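Local coordinates for protein hydrogenase (NiFe) small subunit HydA (Allochromatium vinosum, PDB 3MYR) that probably passes electrons between the hydrogen-activating large subunit and an external acceptor through three iron-sulfur clusters, as the small subunit of a [NiFe] hydrogenase, at residues Q182-R187 against P222-A227; D186-R191 against T237-E242; F199-D204 against L214-C219. All blocks are in the same frame, centred on the assembly; numbering follows the deposited sequence.

Interaction 1: residues Q182-R187 against P222-A227; sequences QSIHDR and PTTYNA. With SF4 (iron/sulfur cluster), chain J; F3S (Fe3-s4 cluster), chain K.
H185 and P222 meet at the histidine corner of the distal [4Fe-4S] cluster, a site where an imidazole replaces one of the usual four cysteine thiolates, as in related [NiFe] hydrogenases. With CG anti to the backbone N (chi1 180°), the ring reaches the cluster and H185 ND1 binds the iron FE4 at 2.0 Å. P222 CG lies over the centre of one imidazole face, 3.7 Å from the H185 ring centroid, a CH-pi contact; Y194 meets the same ring edge-to-face. Next to this corner a single beta bridge pairs S183 with Y225. I184 N donates to T224 O at 2.8 Å with an angle of 165° at the hydrogen, and S183 CA brings a C-H to the same T224 O. S183 CB rests over the face of the Y225 ring, 4.1 Å from its centroid, while S183 OG accepts from D186 N in an ST motif and shares a water with P222 O. I184 lies alongside T224 and N226: its CG2 comes to 3.7 Å from S2 of the [4Fe-4S] cluster, and its CD1 packs 3.9 Å from N226 CB. T224 CG2 and N226 ND2 both approach S3 of the [3Fe-4S] cluster. With iron on ND1 and proline on one face, the imidazole is probably held against rotation, and apolar groups of I184 and T224 lie against a sulfide of each cluster.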
loop_
_atom_site.group_PDB
_atom_site.type_symbol
_atom_site.label_atom_id
_atom_site.label_comp_id
_atom_site.label_asym_id
_atom_site.label_seq_id
_atom_site.Cartn_x
_atom_site.Cartn_y
_atom_site.Cartn_z
ATOM N N GLN A 182 -5.311 -19.931 -21.392
ATOM C CA GLN A 182 -6.799 -20.089 -21.608
ATOM C C GLN A 182 -7.497 -18.863 -21.088
ATOM O O GLN A 182 -7.038 -18.241 -20.118
ATOM C CB GLN A 182 -7.364 -21.317 -20.861
ATOM C CG GLN A 182 -6.709 -22.662 -21.259
ATOM C CD GLN A 182 -6.986 -23.187 -22.717
ATOM O OE1 GLN A 182 -6.441 -24.249 -23.103
ATOM N NE2 GLN A 182 -7.854 -22.512 -23.488
ATOM N N SER A 183 -8.623 -18.517 -21.696
ATOM C CA SER A 183 -9.341 -17.332 -21.295
ATOM C C SER A 183 -10.077 -17.659 -20.021
ATOM O O SER A 183 -10.433 -18.822 -19.756
ATOM C CB SER A 183 -10.366 -16.881 -22.372
ATOM O OG SER A 183 -11.442 -17.802 -22.435
ATOM N N ILE A 184 -10.363 -16.624 -19.254
ATOM C CA ILE A 184 -11.255 -16.733 -18.092
ATOM C C ILE A 184 -12.608 -17.383 -18.501
ATOM O O ILE A 184 -13.120 -18.339 -17.837
ATOM C CB ILE A 184 -11.523 -15.327 -17.508
ATOM C CG1 ILE A 184 -10.224 -14.632 -16.952
ATOM C CG2 ILE A 184 -12.647 -15.315 -16.429
ATOM C CD1 ILE A 184 -9.603 -15.332 -15.724
ATOM N N HIS A 185 -13.199 -16.835 -19.559
ATOM C CA HIS A 185 -14.512 -17.253 -19.976
ATOM C C HIS A 185 -14.514 -18.739 -20.441
ATOM O O HIS A 185 -15.508 -19.423 -20.302
ATOM C CB HIS A 185 -14.942 -16.231 -21.029
ATOM C CG HIS A 185 -16.279 -16.449 -21.631
ATOM N ND1 HIS A 185 -17.473 -16.142 -20.957
ATOM C CD2 HIS A 185 -16.620 -16.834 -22.902
ATOM C CE1 HIS A 185 -18.473 -16.335 -21.805
ATOM N NE2 HIS A 185 -17.980 -16.668 -23.005
ATOM N N ASP A 186 -13.373 -19.295 -20.902
ATOM C CA ASP A 186 -13.395 -20.708 -21.291
ATOM C C ASP A 186 -13.189 -21.638 -20.093
ATOM O O ASP A 186 -13.150 -22.836 -20.280
ATOM C CB ASP A 186 -12.299 -21.020 -22.334
ATOM C CG ASP A 186 -12.735 -20.618 -23.762
ATOM O OD1 ASP A 186 -13.943 -20.331 -24.023
ATOM O OD2 ASP A 186 -11.858 -20.495 -24.616
ATOM N N ARG A 187 -13.033 -21.087 -18.875
ATOM C CA ARG A 187 -12.870 -21.922 -17.693
ATOM C C ARG A 187 -13.883 -21.589 -16.585
ATOM O O ARG A 187 -13.991 -22.325 -15.633
ATOM C CB ARG A 187 -11.429 -21.763 -17.119
ATOM C CG ARG A 187 -10.307 -22.210 -18.115
ATOM C CD ARG A 187 -10.484 -23.719 -18.393
ATOM N NE ARG A 187 -9.224 -24.393 -18.783
ATOM C CZ ARG A 187 -9.162 -25.637 -19.247
ATOM N NH1 ARG A 187 -10.287 -26.366 -19.411
ATOM N NH2 ARG A 187 -7.992 -26.169 -19.505
ATOM N N PRO A 222 -14.584 -12.922 -21.503
ATOM C CA PRO A 222 -14.420 -13.518 -22.839
ATOM C C PRO A 222 -13.140 -13.190 -23.609
ATOM O O PRO A 222 -12.759 -14.006 -24.428
ATOM C CB PRO A 222 -15.656 -13.074 -23.632
ATOM C CG PRO A 222 -16.775 -12.828 -22.494
ATOM C CD PRO A 222 -15.960 -12.373 -21.270
ATOM N N THR A 223 -12.461 -12.070 -23.309
ATOM C CA THR A 223 -11.259 -11.637 -24.050
ATOM C C THR A 223 -10.078 -11.525 -23.071
ATOM O O THR A 223 -9.051 -10.988 -23.432
ATOM C CB THR A 223 -11.443 -10.252 -24.720
ATOM O OG1 THR A 223 -11.818 -9.281 -23.724
ATOM C CG2 THR A 223 -12.530 -10.329 -25.877
ATOM N N THR A 224 -10.198 -12.116 -21.880
ATOM C CA THR A 224 -9.140 -12.027 -20.876
ATOM C C THR A 224 -8.469 -13.350 -20.597
ATOM O O THR A 224 -9.159 -14.350 -20.277
ATOM C CB THR A 224 -9.726 -11.436 -19.553
ATOM O OG1 THR A 224 -10.335 -10.157 -19.895
ATOM C CG2 THR A 224 -8.583 -11.189 -18.541
ATOM N N TYR A 225 -7.128 -13.335 -20.619
ATOM C CA TYR A 225 -6.346 -14.564 -20.447
ATOM C C TYR A 225 -5.617 -14.541 -19.095
ATOM O O TYR A 225 -4.853 -13.601 -18.850
ATOM C CB TYR A 225 -5.344 -14.755 -21.651
ATOM C CG TYR A 225 -6.081 -15.212 -22.921
ATOM C CD1 TYR A 225 -6.133 -16.574 -23.302
ATOM C CD2 TYR A 225 -6.832 -14.307 -23.647
ATOM C CE1 TYR A 225 -6.903 -16.982 -24.450
ATOM C CE2 TYR A 225 -7.543 -14.682 -24.795
ATOM C CZ TYR A 225 -7.616 -16.024 -25.145
ATOM O OH TYR A 225 -8.384 -16.341 -26.243
ATOM N N ASN A 226 -5.950 -15.467 -18.176
ATOM C CA ASN A 226 -5.375 -15.447 -16.796
ATOM C C ASN A 226 -5.819 -16.746 -16.174
ATOM O O ASN A 226 -6.621 -17.445 -16.793
ATOM C CB ASN A 226 -5.845 -14.238 -15.965
ATOM C CG ASN A 226 -4.814 -13.839 -14.885
ATOM O OD1 ASN A 226 -3.990 -14.634 -14.549
ATOM N ND2 ASN A 226 -4.816 -12.575 -14.415
ATOM N N ALA A 227 -5.289 -17.093 -14.990
ATOM C CA ALA A 227 -5.542 -18.397 -14.354
ATOM C C ALA A 227 -6.570 -18.278 -13.217
ATOM O O ALA A 227 -6.716 -19.215 -12.420
ATOM C CB ALA A 227 -4.223 -18.976 -13.753
HETATM FE FE1 SF4 J . -17.863 -16.105 -16.427
HETATM FE FE2 SF4 J . -20.046 -14.859 -17.632
HETATM FE FE3 SF4 J . -17.714 -13.494 -17.195
HETATM FE FE4 SF4 J . -17.842 -15.456 -19.092
HETATM S S1 SF4 J . -18.957 -13.476 -19.067
HETATM S S2 SF4 J . -16.152 -15.103 -17.647
HETATM S S3 SF4 J . -19.231 -16.965 -18.043
HETATM S S4 SF4 J . -19.119 -14.372 -15.594
HETATM FE FE1 F3S K . -10.229 -10.670 -14.340
HETATM FE FE3 F3S K . -7.980 -9.659 -13.280
HETATM FE FE4 F3S K . -8.509 -12.180 -12.898
HETATM S S1 F3S K . -9.982 -8.621 -13.369
HETATM S S2 F3S K . -10.679 -12.347 -12.922
HETATM S S3 F3S K . -8.111 -11.237 -14.898
HETATM S S4 F3S K . -7.624 -10.837 -11.434
HETATM O O HOH W 1 -13.118 -16.729 -24.315
#

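Interaction 2: residues D186-R191 against T237-E242; sequences DRCYRR and TSWPVE. With SF4 (iron/sulfur cluster), chain J; F3S (Fe3-s4 cluster), chain K.
C188, a ligand of the [4Fe-4S] cluster, meets W239 through a sulfur-aromatic contact: C188 SG, bound to FE1 at 2.3 Å, lies at the edge of the indole, 3.8 Å from W239 CH2. Further along that ring, W239 CE3 stands 3.7 Å from S2 of the [3Fe-4S] cluster. Among the apolar contacts, Y189 brings its ring edge to W239, Y189 CD2 4.0 Å from W239 CZ2, and V241 CG1 packs 3.6 Å from R190 CD of the extended arginine chain. The Y189 hydroxyl crosses to the other segment too, Y189 OH lying 3.3 Å from E242 CA. Within segment 186-191, R190 grips Y189 OH side-on with NE and NH2, each at 3.0 Å, the oxygen lying 23° out of the guanidinium plane, while R190 CG covers the centre of one phenol face. S232 of the large subunit is also hydrogen-bonded to Y189 OH, and R190 NH1 goes to W212 O. A leucine in place of R190 would probably leave W212 O without its mate and Y189 OH less firmly held, with the large-subunit serine. The indole thus lies between two links of the electron-transfer chain, and the arginine's positive charge would probably tend to stabilise the reduced [4Fe-4S] cluster.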
loop_
_atom_site.group_PDB
_atom_site.type_symbol
_atom_site.label_atom_id
_atom_site.label_comp_id
_atom_site.label_asym_id
_atom_site.label_seq_id
_atom_site.Cartn_x
_atom_site.Cartn_y
_atom_site.Cartn_z
ATOM N N ASP A 186 -13.373 -19.295 -20.902
ATOM C CA ASP A 186 -13.395 -20.708 -21.291
ATOM C C ASP A 186 -13.189 -21.638 -20.093
ATOM O O ASP A 186 -13.150 -22.836 -20.280
ATOM C CB ASP A 186 -12.299 -21.020 -22.334
ATOM C CG ASP A 186 -12.735 -20.618 -23.762
ATOM O OD1 ASP A 186 -13.943 -20.331 -24.023
ATOM O OD2 ASP A 186 -11.858 -20.495 -24.616
ATOM N N ARG A 187 -13.033 -21.087 -18.875
ATOM C CA ARG A 187 -12.870 -21.922 -17.693
ATOM C C ARG A 187 -13.883 -21.589 -16.585
ATOM O O ARG A 187 -13.991 -22.325 -15.633
ATOM C CB ARG A 187 -11.429 -21.763 -17.119
ATOM C CG ARG A 187 -10.307 -22.210 -18.115
ATOM C CD ARG A 187 -10.484 -23.719 -18.393
ATOM N NE ARG A 187 -9.224 -24.393 -18.783
ATOM C CZ ARG A 187 -9.162 -25.637 -19.247
ATOM N NH1 ARG A 187 -10.287 -26.366 -19.411
ATOM N NH2 ARG A 187 -7.992 -26.169 -19.505
ATOM N N CYS A 188 -14.564 -20.463 -16.717
ATOM C CA CYS A 188 -15.394 -19.859 -15.692
ATOM C C CYS A 188 -16.567 -20.751 -15.268
ATOM O O CYS A 188 -17.318 -21.299 -16.107
ATOM C CB CYS A 188 -15.921 -18.501 -16.225
ATOM S SG CYS A 188 -17.017 -17.687 -14.991
ATOM N N TYR A 189 -16.768 -20.894 -13.961
ATOM C CA TYR A 189 -17.868 -21.738 -13.476
ATOM C C TYR A 189 -19.270 -21.176 -13.802
ATOM O O TYR A 189 -20.232 -21.908 -13.631
ATOM C CB TYR A 189 -17.733 -22.056 -11.971
ATOM C CG TYR A 189 -18.162 -20.884 -11.090
ATOM C CD1 TYR A 189 -19.365 -20.910 -10.379
ATOM C CD2 TYR A 189 -17.332 -19.730 -10.967
ATOM C CE1 TYR A 189 -19.779 -19.811 -9.567
ATOM C CE2 TYR A 189 -17.747 -18.596 -10.193
ATOM C CZ TYR A 189 -18.955 -18.669 -9.475
ATOM O OH TYR A 189 -19.365 -17.608 -8.734
ATOM N N ARG A 190 -19.373 -19.915 -14.278
ATOM C CA ARG A 190 -20.673 -19.333 -14.668
ATOM C C ARG A 190 -20.909 -19.508 -16.154
ATOM O O ARG A 190 -21.992 -19.193 -16.680
ATOM C CB ARG A 190 -20.761 -17.848 -14.290
ATOM C CG ARG A 190 -20.442 -17.607 -12.760
ATOM C CD ARG A 190 -20.876 -16.228 -12.339
ATOM N NE ARG A 190 -20.610 -15.990 -10.934
ATOM C CZ ARG A 190 -21.208 -15.085 -10.170
ATOM N NH1 ARG A 190 -22.310 -14.465 -10.593
ATOM N NH2 ARG A 190 -20.797 -14.937 -8.900
ATOM N N ARG A 191 -19.926 -20.066 -16.827
ATOM C CA ARG A 191 -20.005 -20.174 -18.299
ATOM C C ARG A 191 -21.192 -21.013 -18.763
ATOM O O ARG A 191 -21.873 -20.615 -19.731
ATOM C CB ARG A 191 -18.685 -20.724 -18.909
ATOM C CG ARG A 191 -18.816 -21.019 -20.474
ATOM C CD ARG A 191 -18.985 -19.652 -21.257
ATOM N NE ARG A 191 -18.992 -19.936 -22.717
ATOM C CZ ARG A 191 -17.889 -20.198 -23.465
ATOM N NH1 ARG A 191 -17.989 -20.464 -24.778
ATOM N NH2 ARG A 191 -16.675 -20.178 -22.930
ATOM N N THR A 237 -8.591 -19.468 -2.517
ATOM C CA THR A 237 -9.687 -18.971 -1.658
ATOM C C THR A 237 -10.906 -18.544 -2.525
ATOM O O THR A 237 -12.032 -18.904 -2.233
ATOM C CB THR A 237 -9.199 -17.770 -0.780
ATOM O OG1 THR A 237 -8.100 -18.213 0.059
ATOM C CG2 THR A 237 -10.340 -17.186 0.084
ATOM N N SER A 238 -10.666 -17.683 -3.502
ATOM C CA SER A 238 -11.721 -17.135 -4.290
ATOM C C SER A 238 -11.125 -16.499 -5.527
ATOM O O SER A 238 -9.960 -16.627 -5.801
ATOM C CB SER A 238 -12.499 -16.116 -3.478
ATOM O OG SER A 238 -13.756 -15.821 -4.095
ATOM N N TRP A 239 -11.955 -15.869 -6.315
ATOM C CA TRP A 239 -11.495 -15.048 -7.423
ATOM C C TRP A 239 -12.589 -14.021 -7.778
ATOM O O TRP A 239 -13.699 -14.103 -7.273
ATOM C CB TRP A 239 -11.091 -15.883 -8.622
ATOM C CG TRP A 239 -12.221 -16.627 -9.315
ATOM C CD1 TRP A 239 -12.801 -17.787 -8.889
ATOM C CD2 TRP A 239 -12.697 -16.391 -10.648
ATOM N NE1 TRP A 239 -13.682 -18.242 -9.868
ATOM C CE2 TRP A 239 -13.622 -17.397 -10.948
ATOM C CE3 TRP A 239 -12.361 -15.433 -11.657
ATOM C CZ2 TRP A 239 -14.274 -17.480 -12.191
ATOM C CZ3 TRP A 239 -13.009 -15.502 -12.881
ATOM C CH2 TRP A 239 -13.984 -16.485 -13.129
ATOM N N PRO A 240 -12.266 -13.021 -8.619
ATOM C CA PRO A 240 -13.196 -11.884 -8.727
ATOM C C PRO A 240 -14.626 -12.260 -9.105
ATOM O O PRO A 240 -15.566 -11.829 -8.439
ATOM C CB PRO A 240 -12.578 -11.069 -9.847
ATOM C CG PRO A 240 -11.051 -11.118 -9.393
ATOM C CD PRO A 240 -10.932 -12.668 -9.134
ATOM N N VAL A 241 -14.803 -13.135 -10.080
ATOM C CA VAL A 241 -16.153 -13.494 -10.499
ATOM C C VAL A 241 -16.827 -14.381 -9.436
ATOM O O VAL A 241 -18.008 -14.229 -9.117
ATOM C CB VAL A 241 -16.083 -14.235 -11.882
ATOM C CG1 VAL A 241 -17.454 -14.984 -12.176
ATOM C CG2 VAL A 241 -15.743 -13.207 -13.020
ATOM N N GLU A 242 -16.050 -15.221 -8.756
ATOM C CA GLU A 242 -16.677 -16.012 -7.700
ATOM C C GLU A 242 -17.195 -15.131 -6.549
ATOM O O GLU A 242 -18.255 -15.372 -5.990
ATOM C CB GLU A 242 -15.691 -17.054 -7.155
ATOM C CG GLU A 242 -16.298 -17.796 -5.992
ATOM C CD GLU A 242 -15.386 -18.929 -5.430
ATOM O OE1 GLU A 242 -15.548 -19.282 -4.255
ATOM O OE2 GLU A 242 -14.553 -19.502 -6.147
HETATM FE FE1 SF4 J . -17.863 -16.105 -16.427
HETATM FE FE2 SF4 J . -20.046 -14.859 -17.632
HETATM FE FE3 SF4 J . -17.714 -13.494 -17.195
HETATM FE FE4 SF4 J . -17.842 -15.456 -19.092
HETATM S S1 SF4 J . -18.957 -13.476 -19.067
HETATM S S2 SF4 J . -16.152 -15.103 -17.647
HETATM S S3 SF4 J . -19.231 -16.965 -18.043
HETATM S S4 SF4 J . -19.119 -14.372 -15.594
HETATM FE FE1 F3S K . -10.229 -10.670 -14.340
HETATM FE FE3 F3S K . -7.980 -9.659 -13.280
HETATM FE FE4 F3S K . -8.509 -12.180 -12.898
HETATM S S1 F3S K . -9.982 -8.621 -13.369
HETATM S S2 F3S K . -10.679 -12.347 -12.922
HETATM S S3 F3S K . -8.111 -11.237 -14.898
HETATM S S4 F3S K . -7.624 -10.837 -11.434
#

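Interaction 3: residues F199-D204 against L214-C219. With SF4 (iron/sulfur cluster), chain J.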
loop_
_atom_site.group_PDB
_atom_site.type_symbol
_atom_site.label_atom_id
_atom_site.label_comp_id
_atom_site.label_asym_id
_atom_site.label_seq_id
_atom_site.Cartn_x
_atom_site.Cartn_y
_atom_site.Cartn_z
ATOM N N PHE A 199 -28.458 -14.656 -16.587
ATOM C CA PHE A 199 -27.552 -13.512 -16.314
ATOM C C PHE A 199 -27.987 -12.763 -15.034
ATOM O O PHE A 199 -29.178 -12.551 -14.840
ATOM C CB PHE A 199 -27.648 -12.518 -17.480
ATOM C CG PHE A 199 -27.151 -13.056 -18.777
ATOM C CD1 PHE A 199 -25.761 -13.269 -18.971
ATOM C CD2 PHE A 199 -28.045 -13.347 -19.810
ATOM C CE1 PHE A 199 -25.309 -13.780 -20.196
ATOM C CE2 PHE A 199 -27.568 -13.819 -21.039
ATOM C CZ PHE A 199 -26.197 -14.039 -21.205
ATOM N N ALA A 200 -27.051 -12.327 -14.213
ATOM C CA ALA A 200 -27.340 -11.376 -13.146
ATOM C C ALA A 200 -27.664 -9.974 -13.760
ATOM O O ALA A 200 -27.079 -9.582 -14.742
ATOM C CB ALA A 200 -26.074 -11.284 -12.149
ATOM N N GLU A 201 -28.622 -9.242 -13.204
ATOM C CA GLU A 201 -28.895 -7.896 -13.690
ATOM C C GLU A 201 -28.543 -6.859 -12.672
ATOM O O GLU A 201 -28.638 -5.714 -12.960
ATOM C CB GLU A 201 -30.368 -7.792 -14.144
ATOM C CG GLU A 201 -30.594 -8.918 -15.152
ATOM C CD GLU A 201 -31.651 -8.596 -16.174
ATOM O OE1 GLU A 201 -31.237 -8.082 -17.266
ATOM O OE2 GLU A 201 -32.862 -8.842 -15.877
ATOM N N SER A 202 -28.098 -7.281 -11.489
ATOM C CA SER A 202 -27.488 -6.359 -10.530
ATOM C C SER A 202 -26.593 -7.239 -9.685
ATOM O O SER A 202 -26.570 -8.458 -9.917
ATOM C CB SER A 202 -28.563 -5.674 -9.657
ATOM O OG SER A 202 -29.015 -6.602 -8.701
ATOM N N PHE A 203 -25.894 -6.656 -8.709
ATOM C CA PHE A 203 -24.988 -7.376 -7.838
ATOM C C PHE A 203 -25.626 -8.227 -6.765
ATOM O O PHE A 203 -24.933 -9.095 -6.133
ATOM C CB PHE A 203 -23.907 -6.420 -7.276
ATOM C CG PHE A 203 -23.159 -5.754 -8.361
ATOM C CD1 PHE A 203 -22.105 -6.407 -8.995
ATOM C CD2 PHE A 203 -23.575 -4.503 -8.847
ATOM C CE1 PHE A 203 -21.461 -5.820 -10.085
ATOM C CE2 PHE A 203 -22.919 -3.926 -9.892
ATOM C CZ PHE A 203 -21.877 -4.605 -10.539
ATOM N N ASP A 204 -26.930 -8.037 -6.525
ATOM C CA ASP A 204 -27.550 -8.965 -5.573
ATOM C C ASP A 204 -28.974 -9.405 -5.952
ATOM O O ASP A 204 -29.720 -9.786 -5.073
ATOM C CB ASP A 204 -27.544 -8.355 -4.143
ATOM C CG ASP A 204 -28.473 -7.117 -4.018
ATOM O OD1 ASP A 204 -29.005 -6.660 -5.065
ATOM O OD2 ASP A 204 -28.721 -6.646 -2.851
ATOM N N LEU A 214 -22.201 -12.925 -15.201
ATOM C CA LEU A 214 -21.983 -11.439 -15.063
ATOM C C LEU A 214 -21.753 -10.604 -16.340
ATOM O O LEU A 214 -21.427 -9.385 -16.257
ATOM C CB LEU A 214 -20.823 -11.182 -14.114
ATOM C CG LEU A 214 -20.990 -11.898 -12.749
ATOM C CD1 LEU A 214 -19.749 -11.690 -11.848
ATOM C CD2 LEU A 214 -22.274 -11.349 -11.948
ATOM N N TYR A 215 -21.973 -11.236 -17.490
ATOM C CA TYR A 215 -21.717 -10.636 -18.786
ATOM C C TYR A 215 -22.452 -9.267 -18.941
ATOM O O TYR A 215 -21.847 -8.270 -19.390
ATOM C CB TYR A 215 -22.189 -11.579 -19.909
ATOM C CG TYR A 215 -22.020 -10.937 -21.279
ATOM C CD1 TYR A 215 -23.071 -10.288 -21.915
ATOM C CD2 TYR A 215 -20.807 -10.932 -21.891
ATOM C CE1 TYR A 215 -22.899 -9.692 -23.169
ATOM C CE2 TYR A 215 -20.625 -10.317 -23.111
ATOM C CZ TYR A 215 -21.667 -9.701 -23.721
ATOM O OH TYR A 215 -21.423 -9.115 -24.943
ATOM N N ARG A 216 -23.722 -9.220 -18.504
ATOM C CA ARG A 216 -24.504 -8.009 -18.612
ATOM C C ARG A 216 -24.057 -6.872 -17.724
ATOM O O ARG A 216 -24.363 -5.702 -18.006
ATOM C CB ARG A 216 -26.018 -8.370 -18.498
ATOM C CG ARG A 216 -26.401 -8.649 -19.908
ATOM C CD ARG A 216 -27.243 -9.736 -20.359
ATOM N NE ARG A 216 -28.565 -9.562 -19.910
ATOM C CZ ARG A 216 -29.661 -10.182 -20.399
ATOM N NH1 ARG A 216 -29.669 -10.855 -21.557
ATOM N NH2 ARG A 216 -30.816 -10.020 -19.734
ATOM N N LEU A 217 -23.313 -7.189 -16.670
ATOM C CA LEU A 217 -22.684 -6.196 -15.855
ATOM C C LEU A 217 -21.269 -5.837 -16.317
ATOM O O LEU A 217 -20.573 -5.188 -15.585
ATOM C CB LEU A 217 -22.595 -6.736 -14.389
ATOM C CG LEU A 217 -24.023 -6.984 -13.834
ATOM C CD1 LEU A 217 -24.067 -7.788 -12.489
ATOM C CD2 LEU A 217 -24.826 -5.653 -13.737
ATOM N N GLY A 218 -20.828 -6.236 -17.506
ATOM C CA GLY A 218 -19.603 -5.658 -18.009
ATOM C C GLY A 218 -18.442 -6.661 -18.025
ATOM O O GLY A 218 -17.368 -6.304 -18.436
ATOM N N CYS A 219 -18.682 -7.929 -17.631
ATOM C CA CYS A 219 -17.555 -8.876 -17.454
ATOM C C CYS A 219 -16.739 -8.970 -18.770
ATOM O O CYS A 219 -17.321 -9.175 -19.835
ATOM C CB CYS A 219 -18.103 -10.273 -17.103
ATOM S SG CYS A 219 -16.769 -11.476 -16.736
HETATM FE FE1 SF4 J . -17.863 -16.105 -16.427
HETATM FE FE2 SF4 J . -20.046 -14.859 -17.632
HETATM FE FE3 SF4 J . -17.714 -13.494 -17.195
HETATM FE FE4 SF4 J . -17.842 -15.456 -19.092
HETATM S S1 SF4 J . -18.957 -13.476 -19.067
HETATM S S2 SF4 J . -16.152 -15.103 -17.647
HETATM S S3 SF4 J . -19.231 -16.965 -18.043
HETATM S S4 SF4 J . -19.119 -14.372 -15.594
HETATM O O HOH W 2 -24.975 -10.406 -16.263
#
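F199 and R216 make a flat-on-flat contact beside the loop that ligates the [4Fe-4S] cluster through C219. The guanidinium and phenyl planes are 21° apart, with R216 NH1 3.4 Å from F199 CD2, and R216 CD lies over the same ring at 3.9 Å from its centroid, a CH-pi contact. Bends at chi2 and chi3 (138° and 67°) fold the arginine chain back across the phenylalanine. The salt bridge is made by the same guanidinium: R216 NH2 donates to E201 OE1 at 3.2 Å, almost in its own plane but from well above the plane of the carboxylate. A water ties the backbones together, donating to A200 O and accepting from R216 N at 2.8 Å. The apolar contacts line up deeper in. A200 CB sits 3.8 Å from L214 CD2 and 4.0 Å from L217 CD1, and that same L217 methyl covers one face of the F203 ring, 4.3 Å from its centroid. F199 CE1 packs on Y215 CB, which also lies beside S1 of the cluster, and C219 SG binds the iron FE3. F203 also meets F463 and W468 of the large subunit edge-to-face, and D204 forms a salt bridge with K461 of that subunit. The contact closes the short loop that carries helix 206-210: segment 199-204 leads into that helix from helix 191-195, segment 214-219 follows it, and A200 and C213 share a backbone hydrogen bond.

All three contacts surround one [4Fe-4S] cluster: H185 of interaction 1, C188 of interaction 2 and C219 of interaction 3 each hold an iron, and C213 completes the set. Interactions 1 and 2 both use the loop before helix 191-195, share D186 and R187, and are buried, their centres about 10 Å apart; both also reach the [3Fe-4S] cluster, and I184 packs on W239 between them. Interaction 3, nested within the loops they close, is only partly buried. Its chemistry differs accordingly: an arginine-glutamate pair at the surface above leucine and phenylalanine, against a backbone bridge in interaction 1 and a sulfur-indole contact in interaction 2. R190 and V241 pack on L214, joining interactions 2 and 3.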